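Local coordinates for prolyl-tRNA synthetase (Giardia lamblia ATCC 50803, PDB 3IAL), which probably attaches L-proline to its cognate tRNA at the expense of ATP, and is caught here with the prolyl-adenylate intermediate bound, at residues 51-56 and 360-365; 133-136 and 142-145; 279-284 and 295-300. One frame throughout, in Å; residues are numbered along the deposited sequence.

Contact 1 (51-56 and 360-365)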
ATOM      1  N   ARG B  51      10.146  -1.202 -11.161  1.00 26.81           N
ATOM      2  CA  ARG B  51       9.535  -2.178 -12.072  1.00 26.43           C
ATOM      3  C   ARG B  51       8.929  -3.344 -11.272  1.00 24.16           C
ATOM      4  O   ARG B  51       9.264  -3.516 -10.101  1.00 24.82           O
ATOM      5  CB  ARG B  51      10.571  -2.665 -13.082  1.00 27.55           C
ATOM      6  CG  ARG B  51      11.216  -1.532 -13.863  1.00 28.42           C
ATOM      7  CD  ARG B  51      12.112  -2.054 -14.949  1.00 29.81           C
ATOM      8  NE  ARG B  51      11.355  -2.704 -16.015  1.00 28.97           N
ATOM      9  CZ  ARG B  51      11.882  -3.119 -17.164  1.00 27.63           C
ATOM     10  NH1 ARG B  51      13.183  -2.965 -17.401  1.00 25.78           N
ATOM     11  NH2 ARG B  51      11.106  -3.696 -18.074  1.00 25.83           N
ATOM     12  N   PRO B  52       8.040  -4.145 -11.894  1.00 25.56           N
ATOM     13  CA  PRO B  52       7.248  -5.158 -11.166  1.00 26.45           C
ATOM     14  C   PRO B  52       8.005  -6.088 -10.224  1.00 26.49           C
ATOM     15  O   PRO B  52       7.602  -6.261  -9.064  1.00 26.56           O
ATOM     16  CB  PRO B  52       6.620  -5.970 -12.296  1.00 26.71           C
ATOM     17  CG  PRO B  52       6.410  -4.986 -13.365  1.00 25.58           C
ATOM     18  CD  PRO B  52       7.613  -4.071 -13.305  1.00 25.63           C
ATOM     19  N   TYR B  53       9.078  -6.696 -10.723  1.00 24.86           N
ATOM     20  CA  TYR B  53       9.823  -7.674  -9.944  1.00 22.69           C
ATOM     21  C   TYR B  53      10.421  -7.018  -8.694  1.00 22.42           C
ATOM     22  O   TYR B  53      10.375  -7.582  -7.608  1.00 21.44           O
ATOM     23  CB  TYR B  53      10.913  -8.331 -10.808  1.00 23.36           C
ATOM     24  CG  TYR B  53      11.354  -9.666 -10.279  1.00 21.77           C
ATOM     25  CD1 TYR B  53      10.530 -10.783 -10.397  1.00 24.05           C
ATOM     26  CD2 TYR B  53      12.583  -9.818  -9.646  1.00 22.85           C
ATOM     27  CE1 TYR B  53      10.921 -12.018  -9.907  1.00 24.42           C
ATOM     28  CE2 TYR B  53      12.986 -11.056  -9.146  1.00 22.71           C
ATOM     29  CZ  TYR B  53      12.141 -12.145  -9.276  1.00 23.52           C
ATOM     30  OH  TYR B  53      12.516 -13.357  -8.793  1.00 23.16           O
ATOM     31  N   GLY B  54      10.970  -5.819  -8.858  1.00 22.57           N
ATOM     32  CA  GLY B  54      11.459  -5.034  -7.732  1.00 24.66           C
ATOM     33  C   GLY B  54      10.369  -4.509  -6.804  1.00 24.62           C
ATOM     34  O   GLY B  54      10.501  -4.597  -5.579  1.00 23.70           O
ATOM     35  N   PHE B  55       9.283  -3.962  -7.359  1.00 25.17           N
ATOM     36  CA  PHE B  55       8.244  -3.399  -6.485  1.00 25.43           C
ATOM     37  C   PHE B  55       7.583  -4.448  -5.588  1.00 24.04           C
ATOM     38  O   PHE B  55       7.187  -4.133  -4.471  1.00 24.70           O
ATOM     39  CB  PHE B  55       7.147  -2.646  -7.240  1.00 25.64           C
ATOM     40  CG  PHE B  55       6.254  -1.858  -6.320  1.00 25.93           C
ATOM     41  CD1 PHE B  55       6.749  -0.742  -5.660  1.00 28.21           C
ATOM     42  CD2 PHE B  55       4.958  -2.275  -6.044  1.00 27.74           C
ATOM     43  CE1 PHE B  55       5.948  -0.022  -4.771  1.00 31.81           C
ATOM     44  CE2 PHE B  55       4.146  -1.549  -5.161  1.00 26.69           C
ATOM     45  CZ  PHE B  55       4.643  -0.424  -4.532  1.00 25.98           C
ATOM     46  N   PHE B  56       7.459  -5.683  -6.069  1.00 23.28           N
ATOM     47  CA  PHE B  56       6.901  -6.750  -5.241  1.00 24.56           C
ATOM     48  C   PHE B  56       7.677  -6.915  -3.923  1.00 25.27           C
ATOM     49  O   PHE B  56       7.083  -7.165  -2.877  1.00 25.41           O
ATOM     50  CB  PHE B  56       6.864  -8.093  -5.982  1.00 25.04           C
ATOM     51  CG  PHE B  56       6.380  -9.212  -5.122  1.00 25.25           C
ATOM     52  CD1 PHE B  56       5.052  -9.595  -5.154  1.00 30.52           C
ATOM     53  CD2 PHE B  56       7.231  -9.822  -4.209  1.00 23.72           C
ATOM     54  CE1 PHE B  56       4.586 -10.591  -4.326  1.00 29.68           C
ATOM     55  CE2 PHE B  56       6.767 -10.823  -3.375  1.00 28.73           C
ATOM     56  CZ  PHE B  56       5.440 -11.207  -3.434  1.00 27.13           C
ATOM     57  N   LYS B 360      17.342 -14.026 -11.086  1.00 31.39           N
ATOM     58  CA  LYS B 360      16.190 -13.433 -10.400  1.00 32.35           C
ATOM     59  C   LYS B 360      16.050 -13.912  -8.954  1.00 31.28           C
ATOM     60  O   LYS B 360      15.127 -13.507  -8.255  1.00 32.97           O
ATOM     61  CB  LYS B 360      14.904 -13.747 -11.164  1.00 31.84           C
ATOM     62  CG  LYS B 360      14.906 -13.312 -12.619  1.00 33.07           C
ATOM     63  CD  LYS B 360      14.647 -11.825 -12.777  1.00 33.86           C
ATOM     64  CE  LYS B 360      13.167 -11.491 -12.922  1.00 35.11           C
ATOM     65  NZ  LYS B 360      12.979 -10.055 -13.338  1.00 30.76           N
ATOM     66  N   GLY B 361      16.948 -14.795  -8.527  1.00 31.68           N
ATOM     67  CA  GLY B 361      17.038 -15.233  -7.144  1.00 30.16           C
ATOM     68  C   GLY B 361      15.898 -16.070  -6.610  1.00 31.23           C
ATOM     69  O   GLY B 361      15.636 -16.056  -5.402  1.00 32.20           O
ATOM     70  N   VAL B 362      15.232 -16.825  -7.483  1.00 30.87           N
ATOM     71  CA  VAL B 362      14.137 -17.702  -7.043  1.00 30.50           C
ATOM     72  C   VAL B 362      14.689 -18.738  -6.052  1.00 28.85           C
ATOM     73  O   VAL B 362      15.608 -19.458  -6.386  1.00 29.53           O
ATOM     74  CB  VAL B 362      13.452 -18.418  -8.232  1.00 31.81           C
ATOM     75  CG1 VAL B 362      12.334 -19.368  -7.732  1.00 28.59           C
ATOM     76  CG2 VAL B 362      12.897 -17.396  -9.208  1.00 27.54           C
ATOM     77  N   PRO B 363      14.148 -18.788  -4.818  1.00 31.59           N
ATOM     78  CA  PRO B 363      14.692 -19.669  -3.773  1.00 30.78           C
ATOM     79  C   PRO B 363      14.859 -21.130  -4.179  1.00 32.27           C
ATOM     80  O   PRO B 363      15.921 -21.710  -3.946  1.00 32.27           O
ATOM     81  CB  PRO B 363      13.661 -19.547  -2.651  1.00 30.94           C
ATOM     82  CG  PRO B 363      13.111 -18.159  -2.823  1.00 31.54           C
ATOM     83  CD  PRO B 363      13.057 -17.934  -4.293  1.00 29.83           C
ATOM     84  N   LEU B 364      13.832 -21.711  -4.792  1.00 32.86           N
ATOM     85  CA  LEU B 364      13.838 -23.135  -5.112  1.00 33.17           C
ATOM     86  C   LEU B 364      13.371 -23.390  -6.539  1.00 32.56           C
ATOM     87  O   LEU B 364      12.408 -22.781  -7.006  1.00 32.54           O
ATOM     88  CB  LEU B 364      12.919 -23.892  -4.149  1.00 33.14           C
ATOM     89  CG  LEU B 364      13.330 -23.990  -2.682  1.00 34.70           C
ATOM     90  CD1 LEU B 364      12.168 -24.511  -1.832  1.00 36.94           C
ATOM     91  CD2 LEU B 364      14.547 -24.876  -2.522  1.00 38.21           C
ATOM     92  N   ARG B 365      14.054 -24.291  -7.234  1.00 33.38           N
ATOM     93  CA  ARG B 365      13.469 -24.898  -8.428  1.00 34.60           C
ATOM     94  C   ARG B 365      13.284 -26.389  -8.225  1.00 34.38           C
ATOM     95  O   ARG B 365      14.103 -27.059  -7.587  1.00 36.35           O
ATOM     96  CB  ARG B 365      14.285 -24.630  -9.696  1.00 36.19           C
ATOM     97  CG  ARG B 365      15.577 -25.395  -9.801  1.00 38.73           C
ATOM     98  CD  ARG B 365      16.144 -25.347 -11.201  1.00 37.75           C
ATOM     99  NE  ARG B 365      17.455 -25.982 -11.223  1.00 38.21           N
ATOM    100  CZ  ARG B 365      18.579 -25.401 -10.810  1.00 38.14           C
ATOM    101  NH1 ARG B 365      18.569 -24.149 -10.356  1.00 38.57           N
ATOM    102  NH2 ARG B 365      19.722 -26.074 -10.861  1.00 39.68           N
TER

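Contact 2 (133-136 and 142-145)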
ATOM      1  N   LYS B 133      -4.461  18.984  17.417  1.00 26.34           N
ATOM      2  CA  LYS B 133      -5.921  18.942  17.394  1.00 26.02           C
ATOM      3  C   LYS B 133      -6.475  17.641  17.982  1.00 24.84           C
ATOM      4  O   LYS B 133      -7.473  17.659  18.701  1.00 23.83           O
ATOM      5  CB  LYS B 133      -6.422  19.130  15.959  1.00 26.88           C
ATOM      6  CG  LYS B 133      -5.910  20.411  15.291  1.00 26.96           C
ATOM      7  CD  LYS B 133      -6.420  20.539  13.862  1.00 28.80           C
ATOM      8  CE  LYS B 133      -5.878  21.791  13.184  1.00 30.12           C
ATOM      9  NZ  LYS B 133      -4.395  21.728  13.084  1.00 38.50           N
ATOM     10  N   TRP B 134      -5.824  16.518  17.696  1.00 23.25           N
ATOM     11  CA  TRP B 134      -6.309  15.208  18.156  1.00 24.83           C
ATOM     12  C   TRP B 134      -6.051  14.924  19.643  1.00 26.10           C
ATOM     13  O   TRP B 134      -6.730  14.090  20.245  1.00 25.12           O
ATOM     14  CB  TRP B 134      -5.694  14.089  17.319  1.00 25.24           C
ATOM     15  CG  TRP B 134      -5.970  14.188  15.841  1.00 26.46           C
ATOM     16  CD1 TRP B 134      -6.990  14.867  15.236  1.00 24.26           C
ATOM     17  CD2 TRP B 134      -5.230  13.558  14.790  1.00 27.29           C
ATOM     18  NE1 TRP B 134      -6.924  14.705  13.874  1.00 26.73           N
ATOM     19  CE2 TRP B 134      -5.853  13.905  13.573  1.00 25.61           C
ATOM     20  CE3 TRP B 134      -4.103  12.724  14.758  1.00 26.04           C
ATOM     21  CZ2 TRP B 134      -5.389  13.453  12.343  1.00 27.55           C
ATOM     22  CZ3 TRP B 134      -3.640  12.279  13.533  1.00 27.69           C
ATOM     23  CH2 TRP B 134      -4.278  12.647  12.342  1.00 27.14           C
ATOM     24  N   VAL B 135      -5.064  15.599  20.222  1.00 26.17           N
ATOM     25  CA  VAL B 135      -4.653  15.355  21.597  1.00 25.38           C
ATOM     26  C   VAL B 135      -5.099  16.517  22.476  1.00 26.58           C
ATOM     27  O   VAL B 135      -4.552  17.608  22.384  1.00 27.52           O
ATOM     28  CB  VAL B 135      -3.128  15.203  21.707  1.00 24.91           C
ATOM     29  CG1 VAL B 135      -2.710  15.004  23.154  1.00 23.95           C
ATOM     30  CG2 VAL B 135      -2.643  14.053  20.823  1.00 23.36           C
ATOM     31  N   ARG B 136      -6.111  16.272  23.307  1.00 25.68           N
ATOM     32  CA  ARG B 136      -6.601  17.275  24.265  1.00 27.30           C
ATOM     33  C   ARG B 136      -6.629  16.756  25.706  1.00 26.83           C
ATOM     34  O   ARG B 136      -6.496  17.536  26.651  1.00 27.52           O
ATOM     35  CB  ARG B 136      -7.989  17.772  23.832  1.00 28.17           C
ATOM     36  CG  ARG B 136      -8.007  18.454  22.442  1.00 30.46           C
ATOM     37  CD  ARG B 136      -7.190  19.762  22.448  1.00 35.49           C
ATOM     38  NE  ARG B 136      -6.965  20.353  21.125  1.00 33.90           N
ATOM     39  CZ  ARG B 136      -7.856  21.082  20.453  1.00 38.09           C
ATOM     40  NH1 ARG B 136      -9.064  21.309  20.956  1.00 42.53           N
ATOM     41  NH2 ARG B 136      -7.545  21.591  19.265  1.00 36.76           N
ATOM     42  N   PRO B 142      -2.141   6.648  24.590  1.00 25.27           N
ATOM     43  CA  PRO B 142      -1.206   6.930  23.502  1.00 24.21           C
ATOM     44  C   PRO B 142      -1.890   7.064  22.146  1.00 24.24           C
ATOM     45  O   PRO B 142      -2.957   6.501  21.914  1.00 23.56           O
ATOM     46  CB  PRO B 142      -0.269   5.708  23.499  1.00 24.88           C
ATOM     47  CG  PRO B 142      -1.012   4.638  24.170  1.00 26.22           C
ATOM     48  CD  PRO B 142      -1.950   5.295  25.146  1.00 24.85           C
ATOM     49  N   LEU B 143      -1.267   7.834  21.270  1.00 23.62           N
ATOM     50  CA  LEU B 143      -1.750   8.037  19.919  1.00 24.38           C
ATOM     51  C   LEU B 143      -0.598   7.584  19.033  1.00 22.67           C
ATOM     52  O   LEU B 143       0.471   8.202  19.028  1.00 21.55           O
ATOM     53  CB  LEU B 143      -2.109   9.518  19.704  1.00 24.62           C
ATOM     54  CG  LEU B 143      -2.657   9.954  18.341  1.00 28.37           C
ATOM     55  CD1 LEU B 143      -3.531   8.885  17.697  1.00 29.85           C
ATOM     56  CD2 LEU B 143      -3.424  11.273  18.469  1.00 27.41           C
ATOM     57  N   LYS B 144      -0.804   6.466  18.342  1.00 22.01           N
ATOM     58  CA  LYS B 144       0.254   5.786  17.598  1.00 22.18           C
ATOM     59  C   LYS B 144      -0.185   5.559  16.164  1.00 23.90           C
ATOM     60  O   LYS B 144      -1.142   4.827  15.912  1.00 24.37           O
ATOM     61  CB  LYS B 144       0.572   4.435  18.254  1.00 22.17           C
ATOM     62  CG  LYS B 144       0.884   4.503  19.748  1.00 21.47           C
ATOM     63  CD  LYS B 144       1.508   3.207  20.246  1.00 23.64           C
ATOM     64  CE  LYS B 144       1.679   3.196  21.748  1.00 21.93           C
ATOM     65  NZ  LYS B 144       2.368   1.974  22.233  1.00 19.96           N
ATOM     66  N   ILE B 145       0.515   6.182  15.218  1.00 24.24           N
ATOM     67  CA  ILE B 145       0.179   6.024  13.818  1.00 21.83           C
ATOM     68  C   ILE B 145       1.409   5.737  12.965  1.00 22.63           C
ATOM     69  O   ILE B 145       2.530   5.823  13.432  1.00 24.81           O
ATOM     70  CB  ILE B 145      -0.613   7.247  13.281  1.00 22.57           C
ATOM     71  CG1 ILE B 145       0.132   8.569  13.506  1.00 23.69           C
ATOM     72  CG2 ILE B 145      -2.006   7.320  13.958  1.00 22.47           C
ATOM     73  CD1 ILE B 145       1.255   8.847  12.554  1.00 24.09           C
TER

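Contact 3 (279-284 and 295-300)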
ATOM      1  N   ALA B 279      17.600  -2.737  -0.297  1.00 25.53           N
ATOM      2  CA  ALA B 279      18.998  -2.631  -0.722  1.00 27.37           C
ATOM      3  C   ALA B 279      19.892  -3.596   0.068  1.00 28.03           C
ATOM      4  O   ALA B 279      20.695  -4.321  -0.525  1.00 26.14           O
ATOM      5  CB  ALA B 279      19.500  -1.208  -0.580  1.00 26.62           C
ATOM      6  N   CYS B 280      19.739  -3.610   1.393  1.00 28.29           N
ATOM      7  CA  CYS B 280      20.538  -4.483   2.272  1.00 29.77           C
ATOM      8  C   CYS B 280      20.330  -5.970   1.975  1.00 29.31           C
ATOM      9  O   CYS B 280      21.287  -6.696   1.735  1.00 28.78           O
ATOM     10  CB  CYS B 280      20.220  -4.218   3.746  1.00 30.79           C
ATOM     11  SG  CYS B 280      20.863  -2.663   4.390  1.00 28.49           S
ATOM     12  N   ALA B 281      19.076  -6.403   1.984  1.00 30.74           N
ATOM     13  CA  ALA B 281      18.718  -7.803   1.736  1.00 30.69           C
ATOM     14  C   ALA B 281      19.248  -8.303   0.397  1.00 31.47           C
ATOM     15  O   ALA B 281      19.746  -9.423   0.305  1.00 30.13           O
ATOM     16  CB  ALA B 281      17.222  -7.974   1.786  1.00 30.65           C
ATOM     17  N   LEU B 282      19.140  -7.476  -0.642  1.00 29.67           N
ATOM     18  CA  LEU B 282      19.589  -7.894  -1.972  1.00 28.42           C
ATOM     19  C   LEU B 282      21.110  -7.958  -2.018  1.00 27.36           C
ATOM     20  O   LEU B 282      21.682  -8.896  -2.569  1.00 24.93           O
ATOM     21  CB  LEU B 282      19.070  -6.954  -3.058  1.00 26.41           C
ATOM     22  CG  LEU B 282      17.544  -6.828  -3.222  1.00 28.21           C
ATOM     23  CD1 LEU B 282      17.259  -5.930  -4.402  1.00 21.01           C
ATOM     24  CD2 LEU B 282      16.825  -8.166  -3.382  1.00 20.53           C
ATOM     25  N   SER B 283      21.749  -6.963  -1.413  1.00 26.89           N
ATOM     26  CA  SER B 283      23.187  -6.764  -1.545  1.00 27.55           C
ATOM     27  C   SER B 283      23.978  -7.795  -0.753  1.00 27.81           C
ATOM     28  O   SER B 283      24.993  -8.317  -1.230  1.00 26.53           O
ATOM     29  CB  SER B 283      23.566  -5.351  -1.092  1.00 26.40           C
ATOM     30  OG  SER B 283      23.030  -4.361  -1.969  1.00 25.19           O
ATOM     31  N   ILE B 284      23.502  -8.082   0.454  1.00 27.51           N
ATOM     32  CA  ILE B 284      24.199  -8.965   1.372  1.00 28.19           C
ATOM     33  C   ILE B 284      24.102 -10.430   0.940  1.00 29.37           C
ATOM     34  O   ILE B 284      25.085 -11.168   1.026  1.00 29.68           O
ATOM     35  CB  ILE B 284      23.671  -8.805   2.801  1.00 27.36           C
ATOM     36  CG1 ILE B 284      24.019  -7.404   3.325  1.00 28.61           C
ATOM     37  CG2 ILE B 284      24.263  -9.888   3.702  1.00 25.22           C
ATOM     38  CD1 ILE B 284      23.429  -7.058   4.677  1.00 29.56           C
ATOM     39  N   PRO B 295      12.600 -15.695   1.280  1.00 26.58           N
ATOM     40  CA  PRO B 295      11.222 -16.013   0.893  1.00 28.73           C
ATOM     41  C   PRO B 295      10.236 -14.844   0.958  1.00 28.36           C
ATOM     42  O   PRO B 295       9.404 -14.706   0.056  1.00 30.93           O
ATOM     43  CB  PRO B 295      10.821 -17.110   1.891  1.00 28.97           C
ATOM     44  CG  PRO B 295      12.084 -17.813   2.191  1.00 28.26           C
ATOM     45  CD  PRO B 295      13.187 -16.759   2.114  1.00 27.59           C
ATOM     46  N   LEU B 296      10.329 -14.021   2.001  1.00 27.52           N
ATOM     47  CA  LEU B 296       9.443 -12.861   2.172  1.00 29.76           C
ATOM     48  C   LEU B 296       9.310 -12.033   0.892  1.00 30.14           C
ATOM     49  O   LEU B 296       8.214 -11.632   0.510  1.00 29.09           O
ATOM     50  CB  LEU B 296       9.953 -11.947   3.295  1.00 29.29           C
ATOM     51  CG  LEU B 296       9.137 -10.662   3.517  1.00 33.42           C
ATOM     52  CD1 LEU B 296       7.765 -11.003   4.104  1.00 32.54           C
ATOM     53  CD2 LEU B 296       9.882  -9.647   4.401  1.00 30.33           C
ATOM     54  N   ILE B 297      10.439 -11.785   0.238  1.00 31.48           N
ATOM     55  CA  ILE B 297      10.475 -10.880  -0.910  1.00 31.96           C
ATOM     56  C   ILE B 297      10.651 -11.574  -2.255  1.00 30.93           C
ATOM     57  O   ILE B 297      10.877 -10.908  -3.246  1.00 32.86           O
ATOM     58  CB  ILE B 297      11.575  -9.792  -0.746  1.00 32.01           C
ATOM     59  CG1 ILE B 297      12.975 -10.425  -0.595  1.00 31.01           C
ATOM     60  CG2 ILE B 297      11.236  -8.895   0.430  1.00 29.48           C
ATOM     61  CD1 ILE B 297      14.156  -9.440  -0.807  1.00 21.78           C
ATOM     62  N   ALA B 298      10.543 -12.898  -2.301  1.00 30.65           N
ATOM     63  CA  ALA B 298      10.613 -13.613  -3.574  1.00 31.31           C
ATOM     64  C   ALA B 298       9.244 -13.547  -4.248  1.00 31.22           C
ATOM     65  O   ALA B 298       8.274 -14.099  -3.718  1.00 29.94           O
ATOM     66  CB  ALA B 298      11.021 -15.075  -3.353  1.00 30.63           C
ATOM     67  N   PRO B 299       9.146 -12.873  -5.409  1.00 31.26           N
ATOM     68  CA  PRO B 299       7.857 -12.906  -6.117  1.00 31.38           C
ATOM     69  C   PRO B 299       7.414 -14.330  -6.486  1.00 31.29           C
ATOM     70  O   PRO B 299       6.217 -14.602  -6.538  1.00 31.47           O
ATOM     71  CB  PRO B 299       8.121 -12.058  -7.370  1.00 30.70           C
ATOM     72  CG  PRO B 299       9.196 -11.125  -6.956  1.00 32.46           C
ATOM     73  CD  PRO B 299      10.100 -11.976  -6.087  1.00 32.23           C
ATOM     74  N   ILE B 300       8.382 -15.218  -6.719  1.00 32.24           N
ATOM     75  CA  ILE B 300       8.137 -16.642  -6.924  1.00 32.54           C
ATOM     76  C   ILE B 300       9.022 -17.420  -5.958  1.00 32.57           C
ATOM     77  O   ILE B 300      10.241 -17.387  -6.077  1.00 34.20           O
ATOM     78  CB  ILE B 300       8.484 -17.045  -8.377  1.00 36.52           C
ATOM     79  CG1 ILE B 300       7.445 -16.483  -9.351  1.00 39.62           C
ATOM     80  CG2 ILE B 300       8.576 -18.564  -8.527  1.00 37.77           C
ATOM     81  CD1 ILE B 300       7.954 -16.397 -10.782  1.00 44.80           C
TER

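Contact 1 (51-56 and 360-365)
Y53 and K360 mark the nearest approach of the two backbones, and even there the CA atoms of Y53 and K360 stay 8.6 Å apart. R51 is the N-cap of helix 52-71, whose first turn carries Y53. On the other side the chain leaves helix 350-359 through a Schellman motif, in which G361 takes a positive phi of 68°, and then runs into strand 364-369.

The gap is bridged almost entirely by one tyrosine and one lysine. Y53 has CG anti to its own nitrogen (chi1 -158°), which sends the ring out from the helix to the end of helix 350-359. Its hydroxyl donates to the backbone: Y53 OH lies 2.7 Å from K360 O, with a C=O...O angle of 130° and the donor well above the carbonyl plane. The same carbonyl oxygen lies at the ring's edge, in the plane of the ring.

Helix 350-359 and strand 364-369 fall in the anticodon-binding domain, so Y53 reaches from the N-terminal part of the chain to a helix-to-strand turn of that domain. The K360 side chain, bent at chi2 and chi3, folds back over one ring face. K360 CE sits 3.5 Å from the centroid of the Y53 ring, a CH-pi contact almost on the normal. K360 NZ, at 3.9 Å from that centroid, adds a cation-pi contact while it hydrogen-bonds A35 O. Farther along the turn, V362 CG2 only brushes Y53 OH at 4.1 Å.

Contact 2 (133-136 and 142-145)
W134 and V135 meet L143 in a small, purely apolar contact, formed where helix 124-134 ends and strand 143-152 begins in the class II catalytic core. No hydrogen bond crosses it, and the closest CA pair, V135 with L143, is 8.0 Å apart.

A single methyl group does the touching from the strand side. With chi1 at -179°, L143 swings CG opposite its backbone N and beside the carbonyl carbon; the side chain leaves the strand toward the helix end and sets CD2 against two neighbours there. L143 CD2 is 3.8 Å from W134 CB, and it lies near the indole plane, at the ring's edge, 4.0 Å from W134 CE3. The same methyl reaches V135 CG2 at 3.7 Å. The tryptophan and leucine side chains cross at about a right angle.

Strand 143-152 pairs antiparallel with strand 167-177 in the sheet of the class II synthetase core, and the short loop after V135, where the chain leaves helical geometry, leads from the helix into that strand. C176 of strand 167-177 touches both V135 and L143, which ties the helix end to the sheet. The indole serves the dimer as well: W134 NE1 hydrogen-bonds D39 of the second subunit, and R51 of that subunit makes a cation-pi contact with the ring.

Contact 3 (279-284 and 295-300)
I297 CD1 is the atom that reaches helix 276-285 from the 3-10 turn at 295-297, and the closely packed part of this contact is no more than that methyl with two side chains of the helix. I297 CD1 comes within 3.9 Å of L282 CD2, the two side chains lying obliquely to one another. A281 CB is farther away, 4.3 Å from I297 CD1, and completes the small apolar patch. In I297 a chi1 of 59° with an extended chi2 (164°) sends CD1 out toward L282 and A281.

Elsewhere the two segments diverge. The nearest CA atoms, those of A281 and I297, are 9.2 Å apart, and P295, L296, P299 and I300 make no contact with 279-284. These four are partly exposed, although L296 and P299 rest on helix 52-71 and P295 on helix 416-438, whereas A281, L282 and I297 are buried. Away from the patch, S283 braces its own helix: S283 OG donates to A279 O at 2.7 Å, and S283 N reaches that oxygen from the opposite face of the carbonyl plane.

I61 of helix 52-71 also packs on I297, and M32 of helix 24-34 on L282. The patch joins the last helix of the class II core range to the linker that enters the anticodon-binding domain at strand 302-307, the join between catalytic and anticodon-binding modules found in class IIa synthetases.

In the fold
Contacts 1 and 3 have centres 8 Å apart and touch: Y53 CE1 lies 3.5 Å from P299 CG, and V362 CG1 lies 3.3 Å from I300 O. Both lie at the junction of the catalytic part with the anticodon-binding domain, contact 3 on the linker and contact 1 beside it. Contact 2 stands apart, its centre about 39 Å from that of contact 1 and 35 Å from that of contact 3, on the other side of the chain's centre from contact 1. Contacts 1 and 2 both touch the second subunit, whereas contact 3 touches no other chain. In contact 3, the side chain of A281 is about 13 Å from the bound prolyl-adenylate.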